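Local coordinates for protein fatty Acyl-Adenylate Ligase (PDB 3PBK) that is a member of the ANL clan of AMP-binding enzymes, at residues I500-R514 with V531-I543. Numbering follows the deposited sequence.
Sequences IILQIQCRISDEERR and VTAAIDLLPPHSI
Near the C-terminal end of a parallel strand pairing, Leu538 N reaches Ile504 O at 2.6 Å, almost straight at 177°. Residues 500-505 and 533-538 are the two strands of a beta-alpha-beta crossover in the C-terminal part of this ANL-clan enzyme, helix 511-529 leading from one to the other and strand 490-494 flanking the first. The ladder illustrates how parallel strands share bonds: Leu502 donates its N-H to Ala534 O and accepts from Asp536 N, Ile504 does the same with Asp536 O and Leu538 N, and Cys506 N closes the row on Leu538 O at 3.2 Å. Past Leu538 the chain turns back, and Gln505 OE1 weakly accepts from both Ser542 N and Ile543 N, while Gln505 NE2 bonds Asp489 OD1. On the same face Gln503 NE2 makes a weak bond to Asp536 OD2 (3.3 Å), amide and carboxylate planes inclined by 23°. The other face, toward helix 511-529, is apolar: Leu502 CD2 lies beside Ile535 CD1, and Leu537 CD1 meets Ile504 CB at 4.0 Å. A turn at chi3 (75°) swings the Arg514 guanidinium back along Leu537; NH1 bonds Ile508 O in the guanidinium plane, and Leu537 CD2 sits over the centre of one face, 4.2 Å above it.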
# COMPACT_ATOMS: atom_id res chain seq x y z
N ILE A 500 -28.32 6.85 1.83
CA ILE A 500 -26.99 6.97 1.24
C ILE A 500 -26.35 8.33 1.52
O ILE A 500 -26.88 9.36 1.12
CB ILE A 500 -27.02 6.72 -0.28
CG1 ILE A 500 -27.16 5.22 -0.57
CG2 ILE A 500 -25.76 7.27 -0.95
CD1 ILE A 500 -27.02 4.87 -2.01
N ILE A 501 -25.21 8.34 2.19
CA ILE A 501 -24.55 9.60 2.48
C ILE A 501 -23.32 9.76 1.61
O ILE A 501 -22.57 8.81 1.41
CB ILE A 501 -24.16 9.73 3.97
CG1 ILE A 501 -25.40 9.85 4.85
CG2 ILE A 501 -23.26 10.93 4.20
CD1 ILE A 501 -25.69 8.61 5.65
N LEU A 502 -23.12 10.96 1.07
CA LEU A 502 -21.87 11.31 0.41
C LEU A 502 -21.18 12.44 1.17
O LEU A 502 -21.68 13.56 1.20
CB LEU A 502 -22.12 11.75 -1.02
CG LEU A 502 -20.94 12.33 -1.81
CD1 LEU A 502 -19.89 11.28 -2.05
CD2 LEU A 502 -21.43 12.88 -3.13
N GLN A 503 -20.04 12.14 1.79
CA GLN A 503 -19.29 13.17 2.50
C GLN A 503 -18.22 13.75 1.59
O GLN A 503 -17.55 13.03 0.87
CB GLN A 503 -18.68 12.61 3.77
CG GLN A 503 -19.67 11.85 4.63
CD GLN A 503 -19.18 11.64 6.05
OE1 GLN A 503 -18.14 11.03 6.29
NE2 GLN A 503 -19.94 12.16 7.00
N ILE A 504 -18.08 15.07 1.61
CA ILE A 504 -17.08 15.76 0.81
C ILE A 504 -16.31 16.76 1.67
O ILE A 504 -16.89 17.70 2.23
CB ILE A 504 -17.72 16.52 -0.38
CG1 ILE A 504 -18.62 15.59 -1.20
CG2 ILE A 504 -16.64 17.12 -1.27
CD1 ILE A 504 -19.25 16.26 -2.39
N GLN A 505 -15.01 16.54 1.79
CA GLN A 505 -14.16 17.48 2.49
C GLN A 505 -13.66 18.43 1.43
O GLN A 505 -13.15 18.00 0.41
CB GLN A 505 -12.99 16.75 3.16
CG GLN A 505 -12.00 16.15 2.19
CD GLN A 505 -10.79 15.57 2.89
OE1 GLN A 505 -10.84 15.27 4.09
NE2 GLN A 505 -9.69 15.40 2.16
N CYS A 506 -13.84 19.73 1.67
CA CYS A 506 -13.50 20.72 0.66
C CYS A 506 -13.19 22.10 1.22
O CYS A 506 -13.57 22.43 2.35
CB CYS A 506 -14.64 20.84 -0.34
SG CYS A 506 -16.13 21.43 0.48
N ARG A 507 -12.53 22.91 0.40
CA ARG A 507 -12.12 24.25 0.78
C ARG A 507 -13.06 25.34 0.21
O ARG A 507 -12.67 26.50 0.10
CB ARG A 507 -10.67 24.51 0.32
CG ARG A 507 -9.61 23.65 1.01
CD ARG A 507 -8.28 23.69 0.27
NE ARG A 507 -7.30 22.80 0.88
CZ ARG A 507 -6.12 22.48 0.34
NH1 ARG A 507 -5.79 22.99 -0.85
NH2 ARG A 507 -5.28 21.66 0.96
N ILE A 508 -14.29 24.96 -0.13
CA ILE A 508 -15.23 25.92 -0.69
C ILE A 508 -15.79 26.82 0.40
O ILE A 508 -16.59 26.39 1.22
CB ILE A 508 -16.39 25.22 -1.44
CG1 ILE A 508 -15.87 24.49 -2.67
CG2 ILE A 508 -17.44 26.23 -1.85
CD1 ILE A 508 -16.79 23.40 -3.19
N SER A 509 -15.38 28.08 0.39
CA SER A 509 -15.80 29.01 1.42
C SER A 509 -17.11 29.71 1.07
O SER A 509 -17.97 29.88 1.93
CB SER A 509 -14.70 30.05 1.69
OG SER A 509 -13.44 29.42 1.86
N ASP A 510 -17.24 30.11 -0.20
CA ASP A 510 -18.44 30.80 -0.67
C ASP A 510 -19.68 29.99 -0.33
O ASP A 510 -19.84 28.86 -0.80
CB ASP A 510 -18.34 31.07 -2.18
CG ASP A 510 -19.63 31.68 -2.76
OD1 ASP A 510 -20.52 32.04 -1.97
OD2 ASP A 510 -19.74 31.80 -4.00
N GLU A 511 -20.56 30.57 0.48
CA GLU A 511 -21.77 29.90 0.95
C GLU A 511 -22.77 29.71 -0.18
O GLU A 511 -23.55 28.75 -0.19
CB GLU A 511 -22.40 30.70 2.09
CG GLU A 511 -23.65 30.08 2.67
CD GLU A 511 -23.42 28.67 3.20
OE1 GLU A 511 -22.37 28.45 3.85
OE2 GLU A 511 -24.29 27.79 2.96
N GLU A 512 -22.74 30.62 -1.13
CA GLU A 512 -23.56 30.53 -2.34
C GLU A 512 -23.19 29.30 -3.17
O GLU A 512 -24.07 28.56 -3.64
CB GLU A 512 -23.40 31.81 -3.16
CG GLU A 512 -24.11 31.83 -4.50
CD GLU A 512 -23.30 32.57 -5.58
OE1 GLU A 512 -22.48 31.90 -6.28
OE2 GLU A 512 -23.48 33.80 -5.72
N ARG A 513 -21.89 29.07 -3.36
CA ARG A 513 -21.40 27.93 -4.12
C ARG A 513 -21.69 26.61 -3.42
O ARG A 513 -22.03 25.62 -4.06
CB ARG A 513 -19.90 28.05 -4.38
CG ARG A 513 -19.25 26.77 -4.89
CD ARG A 513 -19.56 26.53 -6.36
NE ARG A 513 -18.79 25.42 -6.93
CZ ARG A 513 -19.34 24.40 -7.58
NH1 ARG A 513 -20.65 24.33 -7.73
NH2 ARG A 513 -18.56 23.44 -8.09
N ARG A 514 -21.55 26.59 -2.09
CA ARG A 514 -21.84 25.39 -1.32
C ARG A 514 -23.26 24.92 -1.60
O ARG A 514 -23.47 23.79 -2.03
CB ARG A 514 -21.66 25.62 0.18
CG ARG A 514 -20.26 26.06 0.59
CD ARG A 514 -20.21 26.45 2.07
NE ARG A 514 -20.24 25.27 2.93
CZ ARG A 514 -19.20 24.48 3.14
NH1 ARG A 514 -18.04 24.73 2.54
NH2 ARG A 514 -19.30 23.43 3.94
N VAL A 531 -30.97 7.05 -7.12
CA VAL A 531 -30.82 7.01 -5.68
C VAL A 531 -30.62 8.44 -5.20
O VAL A 531 -29.94 9.23 -5.85
CB VAL A 531 -29.62 6.13 -5.29
CG1 VAL A 531 -28.32 6.87 -5.49
CG2 VAL A 531 -29.76 5.65 -3.86
N THR A 532 -31.23 8.79 -4.08
CA THR A 532 -31.06 10.14 -3.54
C THR A 532 -30.02 10.15 -2.43
O THR A 532 -30.12 9.43 -1.45
CB THR A 532 -32.39 10.75 -3.03
OG1 THR A 532 -32.77 10.10 -1.82
CG2 THR A 532 -33.49 10.60 -4.08
N ALA A 533 -28.99 10.98 -2.62
CA ALA A 533 -27.86 11.02 -1.69
C ALA A 533 -27.83 12.30 -0.88
O ALA A 533 -28.21 13.37 -1.37
CB ALA A 533 -26.55 10.84 -2.42
N ALA A 534 -27.39 12.18 0.37
CA ALA A 534 -27.29 13.32 1.27
C ALA A 534 -25.88 13.87 1.23
O ALA A 534 -24.96 13.26 1.77
CB ALA A 534 -27.66 12.91 2.67
N ILE A 535 -25.71 15.02 0.58
CA ILE A 535 -24.41 15.67 0.45
C ILE A 535 -23.95 16.26 1.79
O ILE A 535 -24.65 17.08 2.38
CB ILE A 535 -24.46 16.81 -0.60
CG1 ILE A 535 -25.32 16.40 -1.81
CG2 ILE A 535 -23.06 17.24 -1.02
CD1 ILE A 535 -24.80 15.23 -2.58
N ASP A 536 -22.78 15.85 2.27
CA ASP A 536 -22.23 16.36 3.53
C ASP A 536 -20.95 17.12 3.25
O ASP A 536 -19.91 16.51 3.05
CB ASP A 536 -21.89 15.20 4.46
CG ASP A 536 -22.66 15.25 5.77
OD1 ASP A 536 -23.64 16.03 5.85
OD2 ASP A 536 -22.27 14.51 6.72
N LEU A 537 -21.02 18.45 3.25
CA LEU A 537 -19.81 19.25 3.05
C LEU A 537 -19.02 19.41 4.36
O LEU A 537 -19.53 19.97 5.33
CB LEU A 537 -20.14 20.61 2.43
CG LEU A 537 -20.09 20.68 0.90
CD1 LEU A 537 -20.50 19.37 0.26
CD2 LEU A 537 -20.92 21.82 0.32
N LEU A 538 -17.80 18.89 4.38
CA LEU A 538 -16.96 18.94 5.58
C LEU A 538 -15.78 19.88 5.40
O LEU A 538 -15.50 20.34 4.29
CB LEU A 538 -16.43 17.56 5.94
CG LEU A 538 -17.41 16.39 6.00
CD1 LEU A 538 -16.74 15.18 6.63
CD2 LEU A 538 -18.66 16.79 6.76
N PRO A 539 -15.07 20.16 6.49
CA PRO A 539 -13.85 20.97 6.47
C PRO A 539 -12.66 20.11 6.03
O PRO A 539 -12.71 18.89 6.17
CB PRO A 539 -13.67 21.38 7.93
CG PRO A 539 -14.91 20.89 8.65
CD PRO A 539 -15.44 19.76 7.86
N PRO A 540 -11.61 20.74 5.49
CA PRO A 540 -10.44 19.94 5.16
C PRO A 540 -9.41 20.03 6.28
O PRO A 540 -9.33 21.06 6.95
CB PRO A 540 -9.91 20.64 3.92
CG PRO A 540 -10.16 22.11 4.24
CD PRO A 540 -11.46 22.14 5.06
N HIS A 541 -8.66 18.96 6.50
CA HIS A 541 -8.97 17.66 5.94
C HIS A 541 -9.63 16.90 7.08
O HIS A 541 -9.03 16.68 8.13
CB HIS A 541 -7.70 16.94 5.46
CG HIS A 541 -6.56 16.97 6.44
ND1 HIS A 541 -5.97 18.15 6.86
CD2 HIS A 541 -5.90 15.97 7.07
CE1 HIS A 541 -5.00 17.87 7.72
NE2 HIS A 541 -4.94 16.55 7.86
N SER A 542 -10.89 16.53 6.88
CA SER A 542 -11.72 16.14 8.00
C SER A 542 -12.10 14.66 8.06
O SER A 542 -12.73 14.21 9.02
CB SER A 542 -12.95 17.07 8.05
OG SER A 542 -14.16 16.36 8.14
N ILE A 543 -11.68 13.89 7.05
CA ILE A 543 -12.13 12.50 6.89
C ILE A 543 -11.08 11.36 6.98
O ILE A 543 -11.44 10.19 6.78
CB ILE A 543 -12.90 12.32 5.54
CG1 ILE A 543 -11.94 12.45 4.36
CG2 ILE A 543 -14.05 13.32 5.42
CD1 ILE A 543 -12.64 12.78 3.05